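Local coordinates for benzyl alcohol dehydrogenase (PDB 1F8F), which oxidises aryl alcohols such as benzyl alcohol to the aldehyde, using NAD and, as in related alcohol dehydrogenases, a catalytic zinc ion, at residues 45-50 with 63-68; 89-94 with 103-108. All coordinates share one frame; numbering follows the deposited sequence.

Interaction 1 (45-50 with 63-68); sequences HTDLIV and LGHEGS. With ZN (zinc ion), chain B; NAD (nicotinamide-adenine-dinucleotide), chain F; EOH (ethanol), chain G.
D47 and L63 mark where the two backbones come closest, their CA atoms 6.5 Å apart. Residues 45-50 form a helix. The chain from L63 to H65 passes it on the way into strand 66-74. D47 has the largest share of the contact. Its CG lies anti to the carbonyl carbon (chi1 -64°), which leads the carboxylate across to the other segment. There G64 N donates to D47 OD1 at 2.6 Å, nearly along the C-O axis, though the angle at the hydrogen is only 135°. D47 OD2 lies at the edge of the H65 ring, 3.0 Å from CE1, with carboxylate and ring planes 33° apart. A water joins the same two residues: it donates to D47 OD2 and accepts from H65 N. H65 NE2 binds zinc at 2.2 Å. C44 and C173 also bind this ion, and ethanol, probably from the crystallisation liquor, supplies its O as a further ligand. T46 OG1 donates to that oxygen at 2.6 Å and accepts from NAD O2D at 3.2 Å. Beyond the polar site, V50 CG1 packs on L63 CD2 at 4.0 Å. D47 thus probably helps position H65 as a second-shell residue, and its negative charge probably polarises the imidazole. The ethanol oxygen, held by zinc and T46, probably marks where a substrate alcohol would bind.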
loop_
_atom_site.group_PDB
_atom_site.type_symbol
_atom_site.label_atom_id
_atom_site.label_comp_id
_atom_site.label_asym_id
_atom_site.label_seq_id
_atom_site.Cartn_x
_atom_site.Cartn_y
_atom_site.Cartn_z
ATOM N N HIS A 45 -23.852 -13.840 -18.452
ATOM C CA HIS A 45 -24.565 -14.682 -17.530
ATOM C C HIS A 45 -25.626 -13.925 -16.763
ATOM O O HIS A 45 -26.783 -14.305 -16.603
ATOM C CB HIS A 45 -23.490 -15.349 -16.634
ATOM C CG HIS A 45 -24.138 -16.453 -15.844
ATOM N ND1 HIS A 45 -24.146 -16.491 -14.467
ATOM C CD2 HIS A 45 -24.846 -17.530 -16.282
ATOM C CE1 HIS A 45 -24.821 -17.560 -14.069
ATOM N NE2 HIS A 45 -25.250 -18.196 -15.150
ATOM N N THR A 46 -25.245 -12.724 -16.308
ATOM C CA THR A 46 -26.094 -11.785 -15.638
ATOM C C THR A 46 -27.327 -11.401 -16.427
ATOM O O THR A 46 -28.374 -11.190 -15.771
ATOM C CB THR A 46 -25.292 -10.548 -15.178
ATOM O OG1 THR A 46 -24.154 -10.983 -14.395
ATOM C CG2 THR A 46 -26.180 -9.686 -14.302
ATOM N N ASP A 47 -27.310 -11.331 -17.760
ATOM C CA ASP A 47 -28.570 -11.004 -18.455
ATOM C C ASP A 47 -29.586 -12.141 -18.209
ATOM O O ASP A 47 -30.785 -11.959 -18.024
ATOM C CB ASP A 47 -28.404 -10.746 -19.938
ATOM C CG ASP A 47 -27.610 -9.613 -20.465
ATOM O OD1 ASP A 47 -28.081 -8.542 -20.939
ATOM O OD2 ASP A 47 -26.351 -9.729 -20.465
ATOM N N LEU A 48 -29.061 -13.354 -18.189
ATOM C CA LEU A 48 -29.814 -14.571 -17.997
ATOM C C LEU A 48 -30.405 -14.733 -16.620
ATOM O O LEU A 48 -31.597 -15.005 -16.468
ATOM C CB LEU A 48 -28.909 -15.749 -18.343
ATOM C CG LEU A 48 -28.477 -15.812 -19.822
ATOM C CD1 LEU A 48 -27.804 -17.142 -20.088
ATOM C CD2 LEU A 48 -29.653 -15.536 -20.723
ATOM N N ILE A 49 -29.573 -14.511 -15.590
ATOM C CA ILE A 49 -30.060 -14.588 -14.215
ATOM C C ILE A 49 -31.133 -13.532 -13.973
ATOM O O ILE A 49 -31.871 -13.825 -13.045
ATOM C CB ILE A 49 -28.984 -14.508 -13.111
ATOM C CG1 ILE A 49 -28.267 -13.152 -13.104
ATOM C CG2 ILE A 49 -27.946 -15.608 -13.198
ATOM C CD1 ILE A 49 -29.010 -12.011 -12.424
ATOM N N VAL A 50 -31.283 -12.418 -14.663
ATOM C CA VAL A 50 -32.297 -11.395 -14.471
ATOM C C VAL A 50 -33.641 -11.721 -15.113
ATOM O O VAL A 50 -34.731 -11.280 -14.743
ATOM C CB VAL A 50 -31.759 -10.078 -15.075
ATOM C CG1 VAL A 50 -32.751 -8.946 -15.286
ATOM C CG2 VAL A 50 -30.619 -9.560 -14.192
ATOM N N LEU A 63 -32.817 -5.593 -21.749
ATOM C CA LEU A 63 -31.544 -5.894 -21.121
ATOM C C LEU A 63 -30.321 -5.631 -21.990
ATOM O O LEU A 63 -30.384 -4.761 -22.817
ATOM C CB LEU A 63 -31.564 -7.324 -20.560
ATOM C CG LEU A 63 -32.865 -7.643 -19.811
ATOM C CD1 LEU A 63 -32.879 -9.099 -19.376
ATOM C CD2 LEU A 63 -33.039 -6.712 -18.594
ATOM N N GLY A 64 -29.222 -6.394 -21.910
ATOM C CA GLY A 64 -28.010 -6.093 -22.679
ATOM C C GLY A 64 -27.194 -5.094 -21.838
ATOM O O GLY A 64 -27.723 -4.095 -21.364
ATOM N N HIS A 65 -25.924 -5.394 -21.572
ATOM C CA HIS A 65 -25.148 -4.503 -20.725
ATOM C C HIS A 65 -23.690 -4.511 -21.187
ATOM O O HIS A 65 -22.808 -4.174 -20.412
ATOM C CB HIS A 65 -25.309 -4.784 -19.247
ATOM C CG HIS A 65 -24.753 -6.066 -18.730
ATOM N ND1 HIS A 65 -25.455 -7.250 -18.878
ATOM C CD2 HIS A 65 -23.625 -6.351 -18.047
ATOM C CE1 HIS A 65 -24.770 -8.247 -18.320
ATOM N NE2 HIS A 65 -23.643 -7.731 -17.816
ATOM N N GLU A 66 -23.509 -5.049 -22.402
ATOM C CA GLU A 66 -22.135 -5.031 -22.942
ATOM C C GLU A 66 -22.064 -4.370 -24.314
ATOM O O GLU A 66 -21.473 -4.908 -25.264
ATOM C CB GLU A 66 -21.523 -6.425 -22.933
ATOM C CG GLU A 66 -21.306 -7.038 -21.535
ATOM C CD GLU A 66 -20.630 -8.393 -21.587
ATOM O OE1 GLU A 66 -20.582 -9.111 -22.592
ATOM O OE2 GLU A 66 -20.040 -8.819 -20.567
ATOM N N GLY A 67 -22.536 -3.133 -24.496
ATOM C CA GLY A 67 -22.642 -2.497 -25.795
ATOM C C GLY A 67 -21.462 -1.747 -26.310
ATOM O O GLY A 67 -20.609 -1.316 -25.535
ATOM N N SER A 68 -21.372 -1.628 -27.624
ATOM C CA SER A 68 -20.377 -0.821 -28.295
ATOM C C SER A 68 -21.121 -0.200 -29.501
ATOM O O SER A 68 -22.107 -0.817 -29.983
ATOM C CB SER A 68 -19.122 -1.548 -28.649
ATOM O OG SER A 68 -19.252 -2.635 -29.531
HETATM ZN ZN ZN B . -21.971 -8.771 -16.763
HETATM P PA NAD F . -19.600 -18.627 -17.611
HETATM O O1A NAD F . -19.041 -18.261 -18.951
HETATM O O2A NAD F . -20.826 -19.438 -17.578
HETATM O O5B NAD F . -18.457 -19.203 -16.673
HETATM C C5B NAD F . -18.505 -19.882 -15.395
HETATM C C4B NAD F . -17.808 -21.233 -15.469
HETATM O O4B NAD F . -17.996 -21.936 -14.195
HETATM C C3B NAD F . -18.282 -22.206 -16.562
HETATM O O3B NAD F . -17.263 -22.473 -17.517
HETATM C C2B NAD F . -18.648 -23.504 -15.845
HETATM O O2B NAD F . -18.201 -24.704 -16.488
HETATM C C1B NAD F . -17.935 -23.318 -14.495
HETATM N N9A NAD F . -18.522 -24.066 -13.388
HETATM C C8A NAD F . -19.818 -24.070 -12.939
HETATM N N7A NAD F . -20.004 -24.876 -11.893
HETATM C C5A NAD F . -18.754 -25.428 -11.673
HETATM C C6A NAD F . -18.278 -26.355 -10.727
HETATM N N6A NAD F . -19.007 -26.918 -9.768
HETATM N N1A NAD F . -16.961 -26.679 -10.779
HETATM C C2A NAD F . -16.179 -26.115 -11.752
HETATM N N3A NAD F . -16.522 -25.252 -12.661
HETATM C C4A NAD F . -17.831 -24.951 -12.582
HETATM O O3 NAD F . -19.877 -17.209 -16.853
HETATM P PN NAD F . -18.958 -15.908 -16.927
HETATM O O1N NAD F . -17.530 -16.271 -16.895
HETATM O O2N NAD F . -19.342 -15.113 -18.102
HETATM O O5D NAD F . -19.441 -15.191 -15.548
HETATM C C5D NAD F . -18.902 -15.655 -14.299
HETATM C C4D NAD F . -19.688 -15.282 -13.094
HETATM O O4D NAD F . -19.344 -13.953 -12.587
HETATM C C3D NAD F . -21.216 -15.384 -13.039
HETATM O O3D NAD F . -21.608 -15.652 -11.679
HETATM C C2D NAD F . -21.589 -13.924 -13.332
HETATM O O2D NAD F . -22.943 -13.598 -13.060
HETATM C C1D NAD F . -20.599 -13.301 -12.335
HETATM N N1N NAD F . -20.350 -11.902 -12.669
HETATM C C2N NAD F . -19.934 -11.115 -11.643
HETATM C C3N NAD F . -19.631 -9.795 -11.915
HETATM C C7N NAD F . -19.121 -8.797 -10.817
HETATM O O7N NAD F . -18.901 -7.626 -11.124
HETATM N N7N NAD F . -18.955 -9.345 -9.560
HETATM C C4N NAD F . -19.719 -9.281 -13.242
HETATM C C5N NAD F . -19.589 -10.310 -14.200
HETATM C C6N NAD F . -19.906 -11.637 -14.002
HETATM C C1 EOH G . -22.386 -7.800 -13.551
HETATM C C2 EOH G . -22.604 -7.994 -12.109
HETATM O O EOH G . -22.598 -8.896 -14.440
HETATM O O HOH W 1 -24.602 -7.973 -21.612
#

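Interaction 2 (89-94 with 103-108); sequences LSYGYC and GNPAYC. With ZN (zinc ion), chain C.
The four-cysteine zinc site of the alcohol dehydrogenase fold, usually called the structural zinc, joins C94 to C108 across this contact. Both SG atoms bind the ion at 2.3 Å, and C97 and C100 complete the set. The backbone N of C94 also donates to C108 SG, at 3.3 Å and nearly straight (165°). C108 SG reaches the metal with its first torsion extended (chi1 174°), anti to its own backbone N. Next to the site, the 3-10 turn 105-107 meets two tyrosines. P105 and Y93 lie side by side, and P105 CB sits over one face of the Y93 ring in a CH-pi contact. It is 3.8 Å from the ring centroid and shifted toward the rim, near CD2. Y91 reaches the same turn with its hydroxyl end: OH lies 3.6 Å from A106 CB and 3.8 Å from P105 CG. P321 of helix 321-333 packs against both Y91 and P105. The proline-tyrosine packing brings the two loops into contact beside the metal. C108 SG has, besides its metal bond, the N-H of C94, which would be expected to offset part of the thiolate's negative charge.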
loop_
_atom_site.group_PDB
_atom_site.type_symbol
_atom_site.label_atom_id
_atom_site.label_comp_id
_atom_site.label_asym_id
_atom_site.label_seq_id
_atom_site.Cartn_x
_atom_site.Cartn_y
_atom_site.Cartn_z
ATOM N N LEU A 89 -19.787 0.976 -23.537
ATOM C CA LEU A 89 -20.707 1.400 -22.508
ATOM C C LEU A 89 -20.557 0.410 -21.339
ATOM O O LEU A 89 -20.810 -0.779 -21.447
ATOM C CB LEU A 89 -22.152 1.171 -22.970
ATOM C CG LEU A 89 -22.496 1.712 -24.352
ATOM C CD1 LEU A 89 -24.028 1.777 -24.525
ATOM C CD2 LEU A 89 -21.949 3.137 -24.548
ATOM N N SER A 90 -20.072 0.929 -20.242
ATOM C CA SER A 90 -19.726 0.247 -19.030
ATOM C C SER A 90 -20.871 0.365 -18.030
ATOM O O SER A 90 -21.926 0.891 -18.400
ATOM C CB SER A 90 -18.430 0.851 -18.441
ATOM O OG SER A 90 -17.834 0.114 -17.404
ATOM N N TYR A 91 -20.726 -0.119 -16.802
ATOM C CA TYR A 91 -21.776 -0.027 -15.816
ATOM C C TYR A 91 -22.053 1.438 -15.418
ATOM O O TYR A 91 -21.460 2.403 -15.831
ATOM C CB TYR A 91 -21.478 -0.845 -14.580
ATOM C CG TYR A 91 -20.160 -0.470 -13.890
ATOM C CD1 TYR A 91 -20.131 0.444 -12.836
ATOM C CD2 TYR A 91 -18.976 -1.091 -14.253
ATOM C CE1 TYR A 91 -18.933 0.798 -12.218
ATOM C CE2 TYR A 91 -17.773 -0.774 -13.658
ATOM C CZ TYR A 91 -17.776 0.140 -12.614
ATOM O OH TYR A 91 -16.575 0.464 -12.031
ATOM N N GLY A 92 -23.063 1.596 -14.571
ATOM C CA GLY A 92 -23.656 2.783 -14.043
ATOM C C GLY A 92 -23.277 3.253 -12.654
ATOM O O GLY A 92 -23.437 2.624 -11.623
ATOM N N TYR A 93 -22.660 4.467 -12.625
ATOM C CA TYR A 93 -22.216 5.114 -11.392
ATOM C C TYR A 93 -22.566 6.597 -11.303
ATOM O O TYR A 93 -22.741 7.314 -12.287
ATOM C CB TYR A 93 -20.747 4.862 -11.095
ATOM C CG TYR A 93 -19.717 5.462 -12.019
ATOM C CD1 TYR A 93 -19.552 4.939 -13.305
ATOM C CD2 TYR A 93 -18.899 6.523 -11.662
ATOM C CE1 TYR A 93 -18.636 5.425 -14.212
ATOM C CE2 TYR A 93 -17.959 7.037 -12.543
ATOM C CZ TYR A 93 -17.848 6.485 -13.801
ATOM O OH TYR A 93 -16.917 7.009 -14.689
ATOM N N CYS A 94 -22.718 7.078 -10.061
ATOM C CA CYS A 94 -23.096 8.456 -9.795
ATOM C C CYS A 94 -21.943 9.457 -9.903
ATOM O O CYS A 94 -22.320 10.514 -10.415
ATOM C CB CYS A 94 -23.836 8.610 -8.465
ATOM S SG CYS A 94 -22.733 8.946 -7.068
ATOM N N GLY A 103 -12.067 7.207 -6.184
ATOM C CA GLY A 103 -11.583 6.246 -7.165
ATOM C C GLY A 103 -12.062 4.811 -7.097
ATOM O O GLY A 103 -11.459 3.815 -7.559
ATOM N N ASN A 104 -13.266 4.615 -6.565
ATOM C CA ASN A 104 -13.944 3.341 -6.419
ATOM C C ASN A 104 -15.369 3.369 -6.943
ATOM O O ASN A 104 -16.287 3.046 -6.174
ATOM C CB ASN A 104 -14.058 3.018 -4.911
ATOM C CG ASN A 104 -12.774 2.939 -4.129
ATOM O OD1 ASN A 104 -11.984 1.981 -4.222
ATOM N ND2 ASN A 104 -12.448 3.940 -3.281
ATOM N N PRO A 105 -15.601 3.665 -8.216
ATOM C CA PRO A 105 -16.968 3.775 -8.742
ATOM C C PRO A 105 -17.740 2.483 -8.667
ATOM O O PRO A 105 -18.976 2.387 -8.514
ATOM C CB PRO A 105 -16.779 4.267 -10.189
ATOM C CG PRO A 105 -15.389 3.793 -10.544
ATOM C CD PRO A 105 -14.576 3.994 -9.247
ATOM N N ALA A 106 -17.003 1.340 -8.750
ATOM C CA ALA A 106 -17.713 0.059 -8.646
ATOM C C ALA A 106 -18.467 -0.049 -7.307
ATOM O O ALA A 106 -19.369 -0.888 -7.266
ATOM C CB ALA A 106 -16.767 -1.103 -8.815
ATOM N N TYR A 107 -18.110 0.672 -6.260
ATOM C CA TYR A 107 -18.648 0.643 -4.916
ATOM C C TYR A 107 -19.579 1.800 -4.619
ATOM O O TYR A 107 -20.002 2.062 -3.494
ATOM C CB TYR A 107 -17.473 0.423 -3.881
ATOM C CG TYR A 107 -16.794 -0.898 -4.286
ATOM C CD1 TYR A 107 -17.442 -2.123 -4.196
ATOM C CD2 TYR A 107 -15.549 -0.880 -4.881
ATOM C CE1 TYR A 107 -16.889 -3.288 -4.651
ATOM C CE2 TYR A 107 -14.942 -2.073 -5.251
ATOM C CZ TYR A 107 -15.627 -3.279 -5.189
ATOM O OH TYR A 107 -14.916 -4.388 -5.622
ATOM N N CYS A 108 -19.919 2.564 -5.645
ATOM C CA CYS A 108 -20.846 3.698 -5.614
ATOM C C CYS A 108 -22.004 3.360 -4.714
ATOM O O CYS A 108 -22.693 2.326 -4.793
ATOM C CB CYS A 108 -21.407 4.093 -7.001
ATOM S SG CYS A 108 -22.678 5.333 -7.213
HETATM ZN ZN ZN C . -21.394 7.173 -6.551
#

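Both contacts lie in the GroES-like domain, with centres about 16 Å apart. Interaction 1 is the more deeply buried; in interaction 2, Y93 and C94 are partly exposed. The two follow one another along the chain and meet where strands 66-74 and 86-89 pair: G67 O probably accepts a hydrogen bond from L89 N. Each contains a zinc ion, but the chemistry differs. Interaction 1 joins a helix to the loop that leads into strand 66-74 at the cofactor, and its zinc has an ethanol oxygen beside the protein ligands. Interaction 2 joins two loops, and cysteines fill its zinc site. N104 and Y107 pack on a second subunit, whereas no other protein chain touches interaction 1.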